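Local coordinates for protein AbiQ (Lactococcus lactis, PDB 4GLK) that cleaves RNA as the endoribonuclease toxin of a type III toxin-antitoxin system used against phage, and is held in check by its cognate RNA antitoxin AntiQ, at residues L74-I77 / N81-L84; E11-L16 / H24-N29; V135-A140 / L157-A162. The protein carries 1 engineered substitution. One frame throughout, in Å; residues are numbered along the deposited sequence.

Interaction 1. Residues L74-I77 / N81-L84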
loop_
_atom_site.group_PDB
_atom_site.type_symbol
_atom_site.label_atom_id
_atom_site.label_comp_id
_atom_site.label_asym_id
_atom_site.label_seq_id
_atom_site.Cartn_x
_atom_site.Cartn_y
_atom_site.Cartn_z
ATOM N N LEU A 74 -10.042 -5.480 -4.192
ATOM C CA LEU A 74 -9.422 -6.407 -5.144
ATOM C C LEU A 74 -10.389 -7.525 -5.426
ATOM O O LEU A 74 -11.109 -7.955 -4.528
ATOM C CB LEU A 74 -8.112 -6.979 -4.577
ATOM C CG LEU A 74 -6.793 -6.176 -4.664
ATOM C CD1 LEU A 74 -6.933 -4.801 -5.318
ATOM C CD2 LEU A 74 -6.109 -6.110 -3.314
ATOM N N PHE A 75 -10.453 -7.954 -6.678
ATOM C CA PHE A 75 -11.342 -9.021 -7.111
ATOM C C PHE A 75 -10.557 -10.061 -7.883
ATOM O O PHE A 75 -9.360 -9.880 -8.104
ATOM C CB PHE A 75 -12.526 -8.447 -7.922
ATOM C CG PHE A 75 -13.353 -7.467 -7.120
ATOM C CD1 PHE A 75 -14.317 -7.916 -6.221
ATOM C CD2 PHE A 75 -13.127 -6.095 -7.219
ATOM C CE1 PHE A 75 -15.037 -7.007 -5.435
ATOM C CE2 PHE A 75 -13.883 -5.188 -6.469
ATOM C CZ PHE A 75 -14.832 -5.652 -5.583
ATOM N N GLU A 76 -11.220 -11.151 -8.263
ATOM C CA GLU A 76 -10.580 -12.223 -9.002
ATOM C C GLU A 76 -10.917 -12.091 -10.474
ATOM O O GLU A 76 -12.083 -12.013 -10.802
ATOM C CB GLU A 76 -11.051 -13.579 -8.449
ATOM C CG GLU A 76 -10.446 -14.783 -9.113
ATOM C CD GLU A 76 -10.796 -16.106 -8.472
ATOM O OE1 GLU A 76 -11.648 -16.155 -7.561
ATOM O OE2 GLU A 76 -10.220 -17.120 -8.905
ATOM N N ILE A 77 -9.926 -12.063 -11.365
ATOM C CA ILE A 77 -10.233 -12.000 -12.808
ATOM C C ILE A 77 -10.802 -13.351 -13.257
ATOM O O ILE A 77 -10.249 -14.387 -12.933
ATOM C CB ILE A 77 -9.002 -11.567 -13.624
ATOM C CG1 ILE A 77 -8.903 -10.035 -13.612
ATOM C CG2 ILE A 77 -9.033 -12.112 -15.069
ATOM C CD1 ILE A 77 -7.576 -9.552 -13.809
ATOM N N ASN A 81 -16.874 -11.207 -9.095
ATOM C CA ASN A 81 -17.710 -10.961 -7.928
ATOM C C ASN A 81 -17.168 -11.576 -6.643
ATOM O O ASN A 81 -17.784 -11.430 -5.593
ATOM C CB ASN A 81 -19.149 -11.400 -8.191
ATOM C CG ASN A 81 -19.828 -10.501 -9.172
ATOM O OD1 ASN A 81 -19.962 -9.302 -8.947
ATOM N ND2 ASN A 81 -20.134 -11.022 -10.334
ATOM N N ASN A 82 -16.011 -12.233 -6.727
ATOM C CA ASN A 82 -15.337 -12.822 -5.569
ATOM C C ASN A 82 -14.248 -11.840 -5.045
ATOM O O ASN A 82 -13.230 -11.658 -5.718
ATOM C CB ASN A 82 -14.746 -14.196 -5.925
ATOM C CG ASN A 82 -13.929 -14.828 -4.822
ATOM O OD1 ASN A 82 -14.345 -14.885 -3.674
ATOM N ND2 ASN A 82 -12.738 -15.312 -5.149
ATOM N N PRO A 83 -14.479 -11.162 -3.889
ATOM C CA PRO A 83 -13.471 -10.209 -3.373
ATOM C C PRO A 83 -12.248 -10.924 -2.801
ATOM O O PRO A 83 -12.383 -11.988 -2.207
ATOM C CB PRO A 83 -14.242 -9.396 -2.321
ATOM C CG PRO A 83 -15.329 -10.289 -1.866
ATOM C CD PRO A 83 -15.649 -11.254 -2.986
ATOM N N LEU A 84 -11.053 -10.365 -3.011
ATOM C CA LEU A 84 -9.775 -10.977 -2.626
ATOM C C LEU A 84 -9.003 -10.200 -1.560
ATOM O O LEU A 84 -8.166 -10.780 -0.864
ATOM C CB LEU A 84 -8.911 -11.107 -3.898
ATOM C CG LEU A 84 -8.809 -12.461 -4.635
ATOM C CD1 LEU A 84 -10.122 -13.184 -4.726
ATOM C CD2 LEU A 84 -8.227 -12.273 -6.020
#
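Glu76 reaches across the hairpin to Asn82, and its side chain can be followed atom by atom. CB rests against the end of Leu84, 3.9 Å from Leu84 CD1. From there CG lies anti to the backbone N (chi1 -179°) and the chain stays extended, which carries the carboxylate out past the leucine to the amide of Asn82. Asn82 ND2 donates to Glu76 OE1 over 2.8 Å, meeting the oxygen nearly in line with its C-O bond, while the carboxylate and amide planes are turned 57° apart. Asn79, at the start of strand 79-94, also donates to OE1, and OE2 forms a salt bridge with Lys117, so both oxygens are engaged.

Beyond the polar end the backbones are linked unevenly. Leu84 N gives Leu74 O a straight 2.8 Å bond, whereas the bond from Glu76 N to Asn82 O is weak, at 3.3 Å. Leu84 CD2 sits 3.4 Å from Phe75 O. The Phe75 ring meets the proline obliquely, with Phe75 CE1 4.0 Å from Pro83 CB, and Asn82 O lies near the ring plane at its edge.

This is the turn end of the antiparallel hairpin of strands 71-76 and 79-94. Strand 71-76 is the outermost on its side of the sheet, and helix 110-124 packs against the hairpin through Met122 on Leu74 and Lys117 on Leu84.

Interaction 2. Residues E11-L16 / H24-N29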
loop_
_atom_site.group_PDB
_atom_site.type_symbol
_atom_site.label_atom_id
_atom_site.label_comp_id
_atom_site.label_asym_id
_atom_site.label_seq_id
_atom_site.Cartn_x
_atom_site.Cartn_y
_atom_site.Cartn_z
ATOM N N GLU A 11 13.189 -2.402 10.463
ATOM C CA GLU A 11 13.965 -1.239 10.903
ATOM C C GLU A 11 13.437 0.063 10.295
ATOM O O GLU A 11 13.158 1.013 11.033
ATOM C CB GLU A 11 15.467 -1.443 10.626
ATOM C CG GLU A 11 16.093 -2.575 11.443
ATOM C CD GLU A 11 16.107 -3.980 10.850
ATOM O OE1 GLU A 11 17.086 -4.715 11.120
ATOM O OE2 GLU A 11 15.145 -4.359 10.140
ATOM N N TYR A 12 13.259 0.098 8.954
ATOM C CA TYR A 12 12.701 1.252 8.263
ATOM C C TYR A 12 11.257 1.547 8.717
ATOM O O TYR A 12 10.909 2.713 8.897
ATOM C CB TYR A 12 12.711 1.047 6.751
ATOM C CG TYR A 12 12.234 2.282 6.032
ATOM C CD1 TYR A 12 12.932 3.482 6.116
ATOM C CD2 TYR A 12 11.028 2.274 5.329
ATOM C CE1 TYR A 12 12.487 4.630 5.468
ATOM C CE2 TYR A 12 10.567 3.419 4.681
ATOM C CZ TYR A 12 11.300 4.593 4.754
ATOM O OH TYR A 12 10.864 5.724 4.128
ATOM N N ILE A 13 10.413 0.506 8.869
ATOM C CA ILE A 13 9.023 0.683 9.332
ATOM C C ILE A 13 9.000 1.269 10.746
ATOM O O ILE A 13 8.278 2.243 10.984
ATOM C CB ILE A 13 8.218 -0.642 9.210
ATOM C CG1 ILE A 13 8.049 -1.043 7.722
ATOM C CG2 ILE A 13 6.861 -0.581 9.945
ATOM C CD1 ILE A 13 7.155 -0.108 6.820
ATOM N N ALA A 14 9.827 0.710 11.663
ATOM C CA ALA A 14 9.922 1.183 13.050
ATOM C C ALA A 14 10.357 2.641 13.065
ATOM O O ALA A 14 9.866 3.398 13.889
ATOM C CB ALA A 14 10.894 0.329 13.859
ATOM N N TYR A 15 11.220 3.037 12.108
ATOM C CA TYR A 15 11.699 4.402 11.957
ATOM C C TYR A 15 10.585 5.351 11.483
ATOM O O TYR A 15 10.476 6.453 12.024
ATOM C CB TYR A 15 12.922 4.448 11.046
ATOM C CG TYR A 15 13.314 5.837 10.584
ATOM C CD1 TYR A 15 14.142 6.646 11.365
ATOM C CD2 TYR A 15 12.934 6.307 9.331
ATOM C CE1 TYR A 15 14.570 7.893 10.908
ATOM C CE2 TYR A 15 13.357 7.547 8.863
ATOM C CZ TYR A 15 14.166 8.342 9.659
ATOM O OH TYR A 15 14.547 9.570 9.185
ATOM N N LEU A 16 9.778 4.944 10.470
ATOM C CA LEU A 16 8.674 5.783 9.996
ATOM C C LEU A 16 7.613 5.938 11.077
ATOM O O LEU A 16 7.067 7.025 11.212
ATOM C CB LEU A 16 8.019 5.268 8.707
ATOM C CG LEU A 16 8.808 5.315 7.407
ATOM C CD1 LEU A 16 7.898 4.996 6.243
ATOM C CD2 LEU A 16 9.475 6.683 7.176
ATOM N N HIS A 24 1.597 1.119 8.895
ATOM C CA HIS A 24 1.223 -0.219 9.357
ATOM C C HIS A 24 2.241 -0.861 10.237
ATOM O O HIS A 24 3.431 -0.863 9.913
ATOM C CB HIS A 24 0.851 -1.146 8.185
ATOM C CG HIS A 24 -0.542 -0.937 7.658
ATOM N ND1 HIS A 24 -1.334 -2.002 7.289
ATOM C CD2 HIS A 24 -1.228 0.213 7.453
ATOM C CE1 HIS A 24 -2.470 -1.477 6.873
ATOM N NE2 HIS A 24 -2.450 -0.144 6.946
ATOM N N TYR A 25 1.779 -1.366 11.390
ATOM C CA TYR A 25 2.651 -2.062 12.300
ATOM C C TYR A 25 3.082 -3.369 11.662
ATOM O O TYR A 25 2.281 -4.048 11.005
ATOM C CB TYR A 25 1.972 -2.351 13.666
ATOM C CG TYR A 25 2.890 -3.118 14.590
ATOM C CD1 TYR A 25 3.895 -2.471 15.299
ATOM C CD2 TYR A 25 2.862 -4.513 14.630
ATOM C CE1 TYR A 25 4.813 -3.185 16.071
ATOM C CE2 TYR A 25 3.780 -5.235 15.389
ATOM C CZ TYR A 25 4.743 -4.565 16.119
ATOM O OH TYR A 25 5.616 -5.265 16.909
ATOM N N GLN A 26 4.359 -3.706 11.855
ATOM C CA GLN A 26 4.903 -4.982 11.444
ATOM C C GLN A 26 6.095 -5.372 12.311
ATOM O O GLN A 26 6.761 -4.500 12.871
ATOM C CB GLN A 26 5.298 -4.993 9.956
ATOM C CG GLN A 26 6.590 -4.235 9.689
ATOM C CD GLN A 26 7.063 -4.365 8.287
ATOM O OE1 GLN A 26 6.374 -3.976 7.348
ATOM N NE2 GLN A 26 8.299 -4.802 8.136
ATOM N N TYR A 27 6.358 -6.682 12.397
ATOM C CA TYR A 27 7.531 -7.303 13.002
ATOM C C TYR A 27 7.591 -8.772 12.648
ATOM O O TYR A 27 6.571 -9.445 12.743
ATOM C CB TYR A 27 7.669 -7.095 14.520
ATOM C CG TYR A 27 9.112 -7.304 14.947
ATOM C CD1 TYR A 27 10.071 -6.317 14.736
ATOM C CD2 TYR A 27 9.539 -8.531 15.452
ATOM C CE1 TYR A 27 11.414 -6.537 15.035
ATOM C CE2 TYR A 27 10.874 -8.748 15.791
ATOM C CZ TYR A 27 11.810 -7.753 15.566
ATOM O OH TYR A 27 13.129 -7.960 15.890
ATOM N N GLU A 28 8.776 -9.262 12.220
ATOM C CA GLU A 28 9.038 -10.660 11.844
ATOM C C GLU A 28 7.886 -11.363 11.093
ATOM O O GLU A 28 7.844 -11.269 9.868
ATOM C CB GLU A 28 9.527 -11.461 13.050
ATOM C CG GLU A 28 11.041 -11.468 13.163
ATOM C CD GLU A 28 11.624 -11.799 14.527
ATOM O OE1 GLU A 28 10.909 -12.380 15.375
ATOM O OE2 GLU A 28 12.805 -11.447 14.753
ATOM N N ASN A 29 6.940 -12.015 11.825
ATOM C CA ASN A 29 5.757 -12.687 11.255
ATOM C C ASN A 29 4.385 -12.030 11.547
ATOM O O ASN A 29 3.318 -12.619 11.339
ATOM C CB ASN A 29 5.797 -14.207 11.417
ATOM C CG ASN A 29 6.557 -14.883 10.297
ATOM O OD1 ASN A 29 5.969 -15.441 9.359
ATOM N ND2 ASN A 29 7.886 -14.816 10.346
#
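Ile13 lays its branched side chain against the stem and amide of Gln26, the two crossing at about a right angle. The tight part is here. Ile13 CG1 comes within 3.4 Å of Gln26 OE1 and 3.5 Å of Gln26 CD, so this methylene presses on the amide group itself. The other branch, Ile13 CG2, reaches the aliphatic stem, 3.7 Å from Gln26 CG, and also touches the backbone, 3.4 Å from His24 O. Gln26 starts with CG between its backbone N and carbonyl carbon (chi1 75°) and then runs extended, which brings the amide against Ile13 CG1. Tyr34 of strand 33-40 touches both Ile13 and Gln26, and Ile93 of strand 79-94 also packs on Ile13.

Contact fades quickly along both segments. Ala14, on the next position of the helix, is exposed, and so are Tyr25 and Tyr27, which flank Gln26 in the loop; none of the three touches the opposite segment. Farther on, Glu28 and Asn29 are poorly ordered and make no contact with 11-16, although Glu28 N still reaches Asp10 OD2 at the head of the helix.

The buried amide nitrogen is satisfied from outside the pair: Gln26 NE2 donates to Asp10 OD1 and to Val8 O. Between helix and loop, then, the chemistry is mixed. Ile13 packs its hydrocarbon against the stem and amide of Gln26, while the two bonds of NE2 would fix the amide's rotation, tying the irregular loop to the chain at the start of helix 10-16.

Interaction 3. Residues V135-A140 / L157-A162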
loop_
_atom_site.group_PDB
_atom_site.type_symbol
_atom_site.label_atom_id
_atom_site.label_comp_id
_atom_site.label_asym_id
_atom_site.label_seq_id
_atom_site.Cartn_x
_atom_site.Cartn_y
_atom_site.Cartn_z
ATOM N N VAL A 135 -4.622 10.903 -6.655
ATOM C CA VAL A 135 -5.740 11.641 -6.046
ATOM C C VAL A 135 -5.505 11.707 -4.518
ATOM O O VAL A 135 -5.494 12.773 -3.954
ATOM C CB VAL A 135 -7.123 11.013 -6.374
ATOM C CG1 VAL A 135 -8.238 11.627 -5.520
ATOM C CG2 VAL A 135 -7.462 11.160 -7.851
ATOM N N VAL A 136 -5.268 10.589 -3.875
ATOM C CA VAL A 136 -5.052 10.531 -2.412
ATOM C C VAL A 136 -3.861 11.440 -2.002
ATOM O O VAL A 136 -3.973 12.217 -1.047
ATOM C CB VAL A 136 -4.879 9.055 -1.940
ATOM C CG1 VAL A 136 -4.497 8.984 -0.473
ATOM C CG2 VAL A 136 -6.153 8.249 -2.194
ATOM N N TYR A 137 -2.752 11.354 -2.750
ATOM C CA TYR A 137 -1.537 12.151 -2.501
ATOM C C TYR A 137 -1.824 13.651 -2.558
ATOM O O TYR A 137 -1.542 14.359 -1.591
ATOM C CB TYR A 137 -0.442 11.773 -3.499
ATOM C CG TYR A 137 0.903 12.409 -3.224
ATOM C CD1 TYR A 137 1.794 11.836 -2.322
ATOM C CD2 TYR A 137 1.303 13.560 -3.896
ATOM C CE1 TYR A 137 3.049 12.396 -2.093
ATOM C CE2 TYR A 137 2.560 14.127 -3.677
ATOM C CZ TYR A 137 3.424 13.546 -2.769
ATOM O OH TYR A 137 4.658 14.100 -2.543
ATOM N N ARG A 138 -2.439 14.118 -3.658
ATOM C CA ARG A 138 -2.751 15.526 -3.881
ATOM C C ARG A 138 -3.775 16.064 -2.889
ATOM O O ARG A 138 -3.555 17.135 -2.312
ATOM C CB ARG A 138 -3.211 15.767 -5.324
ATOM C CG ARG A 138 -2.131 15.501 -6.367
ATOM C CD ARG A 138 -2.638 15.941 -7.720
ATOM N NE ARG A 138 -1.894 15.355 -8.840
ATOM C CZ ARG A 138 -1.220 16.061 -9.738
ATOM N NH1 ARG A 138 -1.130 17.380 -9.631
ATOM N NH2 ARG A 138 -0.604 15.449 -10.740
ATOM N N LYS A 139 -4.868 15.325 -2.668
ATOM C CA LYS A 139 -5.922 15.745 -1.721
ATOM C C LYS A 139 -5.391 15.875 -0.292
ATOM O O LYS A 139 -5.713 16.847 0.382
ATOM C CB LYS A 139 -7.124 14.789 -1.768
ATOM C CG LYS A 139 -7.927 14.882 -3.070
ATOM C CD LYS A 139 -9.193 15.701 -2.917
ATOM C CE LYS A 139 -9.876 15.947 -4.235
ATOM N NZ LYS A 139 -11.049 16.848 -4.075
ATOM N N ALA A 140 -4.530 14.943 0.144
ATOM C CA ALA A 140 -3.971 14.996 1.511
ATOM C C ALA A 140 -2.803 15.974 1.704
ATOM O O ALA A 140 -2.744 16.667 2.724
ATOM C CB ALA A 140 -3.550 13.601 1.960
ATOM N N LEU A 157 6.055 14.599 5.243
ATOM C CA LEU A 157 6.905 14.350 6.411
ATOM C C LEU A 157 7.649 13.001 6.209
ATOM O O LEU A 157 8.852 12.917 6.462
ATOM C CB LEU A 157 6.038 14.321 7.691
ATOM C CG LEU A 157 6.699 13.821 8.989
ATOM C CD1 LEU A 157 7.591 14.885 9.593
ATOM C CD2 LEU A 157 5.652 13.385 10.009
ATOM N N LEU A 158 6.938 11.980 5.689
ATOM C CA LEU A 158 7.514 10.663 5.420
ATOM C C LEU A 158 8.609 10.762 4.351
ATOM O O LEU A 158 9.654 10.155 4.513
ATOM C CB LEU A 158 6.436 9.642 5.020
ATOM C CG LEU A 158 5.431 9.178 6.084
ATOM C CD1 LEU A 158 4.419 8.245 5.468
ATOM C CD2 LEU A 158 6.109 8.371 7.197
ATOM N N GLU A 159 8.394 11.585 3.320
ATOM C CA GLU A 159 9.365 11.857 2.262
ATOM C C GLU A 159 10.619 12.515 2.828
ATOM O O GLU A 159 11.710 12.082 2.486
ATOM C CB GLU A 159 8.760 12.749 1.173
ATOM C CG GLU A 159 7.835 12.005 0.227
ATOM C CD GLU A 159 7.127 12.851 -0.814
ATOM O OE1 GLU A 159 6.277 12.298 -1.543
ATOM O OE2 GLU A 159 7.440 14.055 -0.929
ATOM N N ALA A 160 10.462 13.501 3.743
ATOM C CA ALA A 160 11.566 14.191 4.416
ATOM C C ALA A 160 12.356 13.213 5.259
ATOM O O ALA A 160 13.587 13.239 5.227
ATOM C CB ALA A 160 11.042 15.328 5.290
ATOM N N LYS A 161 11.654 12.317 5.965
ATOM C CA LYS A 161 12.323 11.328 6.788
ATOM C C LYS A 161 12.895 10.128 6.008
ATOM O O LYS A 161 13.894 9.566 6.442
ATOM C CB LYS A 161 11.525 10.992 8.050
ATOM C CG LYS A 161 11.937 11.887 9.224
ATOM C CD LYS A 161 11.208 13.223 9.304
ATOM C CE LYS A 161 11.667 14.037 10.493
ATOM N NZ LYS A 161 12.852 14.882 10.183
ATOM N N ALA A 162 12.349 9.822 4.803
ATOM C CA ALA A 162 12.869 8.756 3.938
ATOM C C ALA A 162 14.244 9.134 3.384
ATOM O O ALA A 162 15.141 8.293 3.364
ATOM C CB ALA A 162 11.908 8.481 2.792
#
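Tyr137 and Glu159 approach from opposite directions between two helices, and a single short hydrogen bond makes the contact. Tyr137 OH donates to Glu159 OE1 at 2.6 Å, arriving on the syn side of the carboxylate and 22° out of its plane. The ring offers its edge: Glu159 OE1 lies near the ring plane, 3.3 Å from Tyr137 CE1, and the ring and carboxylate planes are 27° apart. The second oxygen is farther away, with Glu159 OE2 3.2 Å from Tyr137 OH.

The reach is made by the length of the tyrosine ring and an extended glutamate, since the backbones stand well apart; the closest CA atoms, those of Tyr137 and Glu159, are 11.9 Å from each other. Tyr137 sends its ring off helix 126-143 with CG anti to the backbone N (chi1 -173°). Glu159 comes from helix 155-166, extended beyond CG.

The same two oxygens have further direct partners. Tyr46 OH is hydrogen-bonded to Glu159 OE1, giving that oxygen two hydroxyl partners, and Lys156, just under one turn earlier on the glutamate's own helix, hydrogen-bonds through NZ to Tyr137 OH. Outside these, His142 meets the tyrosine ring edge-to-face and Met92 of strand 79-94 packs on Tyr137, while Phe44 touches Glu159.

Gripped by two hydroxyls at OE1, the buried carboxylate would be held in a set orientation, whereas the ion pair of Lys156 NZ with Glu159 OE2 is long and weak. Between 135-140 and 157-162 the join is this one directed polar contact, without interlocking apolar side chains.

How the interactions relate
Interactions 2 and 3 are buried, whereas interaction 1 is only partly so, at one margin of the sheet. Their chemistry differs accordingly: interaction 1 combines strand pairing with a side-chain bond near the surface, interaction 2 is mainly van der Waals packing of helix on loop, and interaction 3 rests on one buried polar bond between helices. Interactions 2 and 3 share a boundary, since helices 10-16 and 155-166 touch through Leu16 and Leu158, with Tyr15 OH 2.8 Å from Lys161 O in a probable hydrogen bond. Interaction 1 lies across the chain's centre from both, yet strand 79-94 extends from its hairpin to residues that pack against the other two.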